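Local structure of sortase (Actinomyces oris, 5UTT) at residues Glu118-Lys121 against Glu126-Ala129. The protein is a sortase of the class E family, probably a cysteine transpeptidase that joins surface proteins to the cell wall of this Gram-positive bacterium. Sequence-based numbering, arbitrary orientation.
Sequences ELVK and EVIA
V127 turns its CG1 anti to its own carbonyl carbon (chi1 -57°), and E118 and V120 place CG and CG1 in the same way, which brings three side chains together between a strand end and the loop that returns over it. Beyond CG the chain of E118 runs extended, carrying its carboxylate alongside the valine: OE1 lies 3.2 Å from CG1 of V127 and 3.5 Å from its CB. This is van der Waals contact of a carboxylate oxygen with a methyl and its CB. From V120 come both methyls, CG1 at 3.8 Å and CG2 at 4.0 Å from the same V127 CG1, so the same methyl meets a carboxylate oxygen of E118 and the methyls of V120. A129 N donates to E126 O (3.1 Å), closing the turn that presents V127, and V127 O is hydrogen-bonded to H166 of strand 161-174, the same strand whose I164 packs against E118 and V120. Here is a worked example of packing between a strand end and the loop that follows it, in which the beta6/beta7 loop of the sortase beta-barrel, joining strands 108-120 and 142-150, folds back over one face of the end of its own strand, and of the neighbouring strand 161-174.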
ATOM      1  N   GLU A 118       8.941  -1.122 -10.050  1.00 15.93           N
ATOM      2  CA  GLU A 118      10.105  -0.360 -10.458  1.00 16.78           C
ATOM      3  C   GLU A 118      11.199  -0.558  -9.441  1.00 16.14           C
ATOM      4  O   GLU A 118      10.913  -0.681  -8.288  1.00 15.66           O
ATOM      5  CB  GLU A 118       9.750   1.112 -10.498  1.00 18.68           C
ATOM      6  CG  GLU A 118       8.743   1.426 -11.580  1.00 21.19           C
ATOM      7  CD  GLU A 118       7.887   2.587 -11.275  1.00 24.09           C
ATOM      8  OE1 GLU A 118       7.935   3.131 -10.143  1.00 25.90           O
ATOM      9  OE2 GLU A 118       7.119   2.943 -12.209  1.00 29.12           O
ATOM     10  N   LEU A 119      12.443  -0.567  -9.910  1.00 16.45           N
ATOM     11  CA  LEU A 119      13.613  -0.364  -9.058  1.00 16.69           C
ATOM     12  C   LEU A 119      14.234   1.000  -9.381  1.00 15.67           C
ATOM     13  O   LEU A 119      14.645   1.229 -10.538  1.00 15.99           O
ATOM     14  CB  LEU A 119      14.682  -1.433  -9.296  1.00 18.08           C
ATOM     15  CG  LEU A 119      14.566  -2.651  -8.397  1.00 19.76           C
ATOM     16  CD1 LEU A 119      15.618  -3.691  -8.749  1.00 20.65           C
ATOM     17  CD2 LEU A 119      14.683  -2.250  -6.923  1.00 19.99           C
ATOM     18  N   VAL A 120      14.285   1.873  -8.388  1.00 14.52           N
ATOM     19  CA  VAL A 120      14.728   3.278  -8.535  1.00 14.42           C
ATOM     20  C   VAL A 120      15.694   3.728  -7.459  1.00 14.96           C
ATOM     21  O   VAL A 120      15.762   3.121  -6.379  1.00 15.18           O
ATOM     22  CB  VAL A 120      13.556   4.280  -8.582  1.00 14.10           C
ATOM     23  CG1 VAL A 120      12.709   4.004  -9.818  1.00 14.31           C
ATOM     24  CG2 VAL A 120      12.687   4.229  -7.347  1.00 13.90           C
ATOM     25  N   LYS A 121      16.384   4.828  -7.739  1.00 15.59           N
ATOM     26  CA  LYS A 121      17.114   5.557  -6.683  1.00 16.12           C
ATOM     27  C   LYS A 121      16.116   6.323  -5.794  1.00 15.36           C
ATOM     28  O   LYS A 121      15.037   6.760  -6.249  1.00 14.12           O
ATOM     29  CB  LYS A 121      18.133   6.516  -7.300  1.00 17.68           C
ATOM     30  CG  LYS A 121      19.316   5.815  -7.930  1.00 20.34           C
ATOM     31  CD  LYS A 121      20.092   6.774  -8.839  1.00 22.72           C
ATOM     32  CE  LYS A 121      19.412   6.949 -10.198  1.00 24.24           C
ATOM     33  NZ  LYS A 121      19.290   8.375 -10.593  1.00 25.61           N
ATOM     34  N   GLU A 126       9.284  10.786  -8.553  1.00 16.88           N
ATOM     35  CA  GLU A 126       8.190  10.665  -9.540  1.00 16.53           C
ATOM     36  C   GLU A 126       7.389   9.347  -9.350  1.00 15.37           C
ATOM     37  O   GLU A 126       6.233   9.230  -9.750  1.00 14.69           O
ATOM     38  CB  GLU A 126       8.735  10.752 -10.967  1.00 18.27           C
ATOM     39  CG  GLU A 126       9.611   9.570 -11.370  1.00 19.27           C
ATOM     40  CD  GLU A 126      11.089   9.828 -11.152  1.00 20.29           C
ATOM     41  OE1 GLU A 126      11.480  10.782 -10.418  1.00 19.81           O
ATOM     42  OE2 GLU A 126      11.870   9.079 -11.770  1.00 23.13           O
ATOM     43  N   VAL A 127       7.994   8.348  -8.726  1.00 13.60           N
ATOM     44  CA  VAL A 127       7.285   7.070  -8.557  1.00 12.83           C
ATOM     45  C   VAL A 127       6.056   7.223  -7.638  1.00 12.94           C
ATOM     46  O   VAL A 127       5.169   6.365  -7.639  1.00 12.95           O
ATOM     47  CB  VAL A 127       8.234   5.959  -8.048  1.00 12.38           C
ATOM     48  CG1 VAL A 127       9.410   5.791  -9.012  1.00 12.48           C
ATOM     49  CG2 VAL A 127       8.731   6.258  -6.636  1.00 12.25           C
ATOM     50  N   ILE A 128       6.048   8.264  -6.795  1.00 13.33           N
ATOM     51  CA  ILE A 128       4.918   8.539  -5.880  1.00 13.72           C
ATOM     52  C   ILE A 128       4.138   9.810  -6.257  1.00 14.13           C
ATOM     53  O   ILE A 128       3.333  10.303  -5.505  1.00 14.17           O
ATOM     54  CB  ILE A 128       5.357   8.563  -4.380  1.00 14.54           C
ATOM     55  CG1 ILE A 128       6.396   9.647  -4.111  1.00 15.34           C
ATOM     56  CG2 ILE A 128       5.876   7.189  -4.009  1.00 14.24           C
ATOM     57  CD1 ILE A 128       6.592   9.985  -2.644  1.00 15.91           C
ATOM     58  N   ALA A 129       4.353  10.299  -7.465  1.00 14.22           N
ATOM     59  CA  ALA A 129       3.540  11.403  -7.950  1.00 14.88           C
ATOM     60  C   ALA A 129       2.083  10.947  -8.063  1.00 14.92           C
ATOM     61  O   ALA A 129       1.791   9.752  -8.139  1.00 13.93           O
ATOM     62  CB  ALA A 129       4.065  11.882  -9.289  1.00 15.13           C
TER